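Local coordinates for protein mannosephosphate isomerase, putative (Archaeoglobus fulgidus, PDB 1ZX5) that probably interconverts mannose 6-phosphate and fructose 6-phosphate as a zinc-dependent isomerase of the type 1 family, at residues I8-E13 against R48-L53. Numbering follows the deposited sequence. Where two conformers were deposited one is given.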
ATOM      1  N   ILE A   8      -7.805   8.951  14.185  1.00 27.07           N
ATOM      2  CA  ILE A   8      -7.590  10.125  13.360  1.00 26.88           C
ATOM      3  C   ILE A   8      -8.068   9.808  11.947  1.00 27.18           C
ATOM      4  O   ILE A   8      -7.738   8.763  11.390  1.00 27.07           O
ATOM      5  CB  ILE A   8      -6.109  10.581  13.398  1.00 26.82           C
ATOM      6  CG1 ILE A   8      -5.735  11.015  14.828  1.00 26.70           C
ATOM      7  CG2 ILE A   8      -5.832  11.701  12.357  1.00 25.33           C
ATOM      8  CD1 ILE A   8      -4.229  11.195  15.075  1.00 26.92           C
ATOM      9  N   PHE A   9      -8.868  10.711  11.393  1.00 27.47           N
ATOM     10  CA  PHE A   9      -9.487  10.512  10.090  1.00 28.37           C
ATOM     11  C   PHE A   9      -8.906  11.490   9.076  1.00 28.74           C
ATOM     12  O   PHE A   9      -8.378  12.529   9.462  1.00 28.90           O
ATOM     13  CB  PHE A   9     -11.009  10.650  10.227  1.00 27.62           C
ATOM     14  CG  PHE A   9     -11.613   9.578  11.086  1.00 27.99           C
ATOM     15  CD1 PHE A   9     -11.917   8.331  10.548  1.00 26.80           C
ATOM     16  CD2 PHE A   9     -11.822   9.790  12.452  1.00 27.61           C
ATOM     17  CE1 PHE A   9     -12.445   7.322  11.341  1.00 27.05           C
ATOM     18  CE2 PHE A   9     -12.346   8.780  13.255  1.00 27.74           C
ATOM     19  CZ  PHE A   9     -12.656   7.543  12.700  1.00 26.52           C
ATOM     20  N   GLN A  10      -8.974  11.153   7.789  1.00 29.86           N
ATOM     21  CA  GLN A  10      -8.632  12.135   6.748  1.00 30.96           C
ATOM     22  C   GLN A  10      -9.735  13.163   6.661  1.00 31.42           C
ATOM     23  O   GLN A  10     -10.907  12.803   6.681  1.00 31.80           O
ATOM     24  CB  GLN A  10      -8.446  11.490   5.369  1.00 30.71           C
ATOM     25  CG  GLN A  10      -7.179  10.695   5.259  1.00 31.33           C
ATOM     26  CD  GLN A  10      -6.734  10.449   3.831  1.00 30.17           C
ATOM     27  OE1 GLN A  10      -7.534  10.356   2.896  1.00 32.83           O
ATOM     28  NE2 GLN A  10      -5.452  10.313   3.665  1.00 27.85           N
ATOM     29  N   ALA A  11      -9.346  14.430   6.559  1.00 32.16           N
ATOM     30  CA  ALA A  11     -10.277  15.547   6.376  1.00 32.67           C
ATOM     31  C   ALA A  11     -10.882  15.592   4.962  1.00 33.10           C
ATOM     32  O   ALA A  11     -12.038  15.988   4.785  1.00 33.51           O
ATOM     33  CB  ALA A  11      -9.567  16.850   6.677  1.00 32.58           C
ATOM     34  N   GLN A  12     -10.080  15.206   3.968  0.50 32.88           N
ATOM     35  CA  GLN A  12     -10.480  15.199   2.559  0.50 32.43           C
ATOM     36  C   GLN A  12      -9.849  14.000   1.860  0.50 32.29           C
ATOM     37  O   GLN A  12      -8.805  13.506   2.291  0.50 32.17           O
ATOM     38  CB  GLN A  12     -10.095  16.520   1.845  0.50 32.32           C
ATOM     39  CG  GLN A  12      -8.650  16.997   2.042  0.50 31.80           C
ATOM     40  CD  GLN A  12      -8.255  18.186   1.151  0.50 32.47           C
ATOM     41  OE1 GLN A  12      -8.964  19.191   1.066  0.50 32.35           O
ATOM     42  NE2 GLN A  12      -7.107  18.070   0.491  0.50 31.14           N
ATOM     43  N   GLU A  13     -10.491  13.537   0.790  1.00 32.23           N
ATOM     44  CA  GLU A  13      -9.978  12.428  -0.023  1.00 32.00           C
ATOM     45  C   GLU A  13      -8.688  12.866  -0.757  1.00 30.14           C
ATOM     46  O   GLU A  13      -8.528  14.025  -1.107  1.00 30.15           O
ATOM     47  CB  GLU A  13     -11.071  11.966  -1.009  1.00 32.71           C
ATOM     48  CG  GLU A  13     -11.577  13.094  -1.960  1.00 35.62           C
ATOM     49  CD  GLU A  13     -13.089  13.019  -2.295  1.00 40.52           C
ATOM     50  OE1 GLU A  13     -13.800  12.125  -1.759  1.00 43.76           O
ATOM     51  OE2 GLU A  13     -13.572  13.864  -3.088  1.00 38.78           O
ATOM     52  N   ARG A  48       2.249  14.589  -2.369  1.00 36.43           N
ATOM     53  CA  ARG A  48       0.817  14.351  -2.276  1.00 35.71           C
ATOM     54  C   ARG A  48       0.390  14.044  -0.823  1.00 34.48           C
ATOM     55  O   ARG A  48      -0.126  12.964  -0.532  1.00 34.17           O
ATOM     56  CB  ARG A  48       0.489  13.213  -3.265  1.00 36.18           C
ATOM     57  CG  ARG A  48      -0.951  12.874  -3.477  1.00 38.38           C
ATOM     58  CD  ARG A  48      -1.258  12.600  -4.945  1.00 41.68           C
ATOM     59  NE  ARG A  48      -0.205  11.934  -5.719  1.00 41.98           N
ATOM     60  CZ  ARG A  48      -0.014  12.146  -7.024  1.00 43.16           C
ATOM     61  NH1 ARG A  48       0.955  11.501  -7.669  1.00 44.26           N
ATOM     62  NH2 ARG A  48      -0.781  13.014  -7.687  1.00 39.12           N
ATOM     63  N   PRO A  49       0.615  15.001   0.105  1.00 33.43           N
ATOM     64  CA  PRO A  49       0.291  14.718   1.503  1.00 32.13           C
ATOM     65  C   PRO A  49      -1.217  14.724   1.780  1.00 31.18           C
ATOM     66  O   PRO A  49      -1.955  15.528   1.207  1.00 30.80           O
ATOM     67  CB  PRO A  49       0.991  15.844   2.263  1.00 31.94           C
ATOM     68  CG  PRO A  49       1.090  16.967   1.290  1.00 32.62           C
ATOM     69  CD  PRO A  49       1.151  16.369  -0.078  1.00 33.34           C
ATOM     70  N   SER A  50      -1.661  13.812   2.641  1.00 30.13           N
ATOM     71  CA  SER A  50      -3.046  13.780   3.079  1.00 29.85           C
ATOM     72  C   SER A  50      -3.238  14.842   4.141  1.00 30.40           C
ATOM     73  O   SER A  50      -2.283  15.233   4.822  1.00 30.33           O
ATOM     74  CB  SER A  50      -3.400  12.409   3.655  1.00 29.27           C
ATOM     75  OG  SER A  50      -3.473  11.431   2.629  1.00 28.74           O
ATOM     76  N   THR A  51      -4.465  15.319   4.279  1.00 31.06           N
ATOM     77  CA  THR A  51      -4.780  16.210   5.375  1.00 32.62           C
ATOM     78  C   THR A  51      -5.743  15.491   6.320  1.00 32.75           C
ATOM     79  O   THR A  51      -6.647  14.768   5.890  1.00 32.17           O
ATOM     80  CB  THR A  51      -5.326  17.614   4.914  1.00 33.00           C
ATOM     81  OG1 THR A  51      -6.637  17.465   4.389  1.00 36.53           O
ATOM     82  CG2 THR A  51      -4.446  18.258   3.827  1.00 32.42           C
ATOM     83  N   VAL A  52      -5.525  15.687   7.614  1.00 33.86           N
ATOM     84  CA  VAL A  52      -6.236  14.933   8.638  1.00 34.99           C
ATOM     85  C   VAL A  52      -7.047  15.823   9.586  1.00 36.74           C
ATOM     86  O   VAL A  52      -6.799  17.028   9.692  1.00 36.29           O
ATOM     87  CB  VAL A  52      -5.266  14.008   9.444  1.00 34.60           C
ATOM     88  CG1 VAL A  52      -4.603  12.994   8.522  1.00 33.23           C
ATOM     89  CG2 VAL A  52      -4.222  14.819  10.210  1.00 32.82           C
ATOM     90  N   LEU A  53      -8.021  15.206  10.256  1.00 39.05           N
ATOM     91  CA  LEU A  53      -8.789  15.861  11.317  1.00 41.57           C
ATOM     92  C   LEU A  53      -8.381  15.332  12.690  1.00 42.37           C
ATOM     93  O   LEU A  53      -8.609  14.154  13.011  1.00 42.19           O
ATOM     94  CB  LEU A  53     -10.292  15.620  11.133  1.00 42.14           C
ATOM     95  CG  LEU A  53     -11.062  16.355  10.038  1.00 44.03           C
ATOM     96  CD1 LEU A  53     -12.309  15.542   9.654  1.00 46.38           C
ATOM     97  CD2 LEU A  53     -11.419  17.776  10.473  1.00 45.18           C
TER
HETATM   98  O   HOH W   1      -6.198  14.236   2.284  1.00 22.06           O
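Ala11 and Leu53 meet through aliphatic carbon: the methyl CB of Ala11 lies 3.7 Å from CG of Leu53. Farther along the strand pair, CG2 of Ile8 packs obliquely against Val52, 3.8 Å from its CB. Ile8 turns this branch to the contact because CG2 is anti to the backbone N, with CG1 beside that N (chi1 -64°). Val52 is also backed by Phe42 and Met61.

Between these apolar pairs runs a short antiparallel ladder. The amide N of Leu53 gives a nearly straight bond to the O of Phe9 (2.8 Å, 171° at the hydrogen). Beyond the non-hydrogen-bonded pair Gln10 and Val52, the N of Ala11 bonds to the O of Thr51 at 2.8 Å, with the donor tilted from the carbonyl plane. Past Ala11 a water takes over, donating to the O of Gln12 and accepting from the N of Thr51, 2.9 Å away.

Gln10 extends its amide toward Ser50, but the angle is poor for a bond; NE2 bonds instead to the O of Trp40, and Ser50 OG to the N of Ser43.

The contact joins edge strand 9-10 to the middle strand of a small three-stranded sheet. Ile8 also pairs with Leu276, and Phe9 leans on Ala267 and Leu269, linking this sheet to the C-terminal cupin part. The contact buries OG1 of Thr51 without a partner in the model, so the pairing rests on backbone bonds, one water and apolar packing.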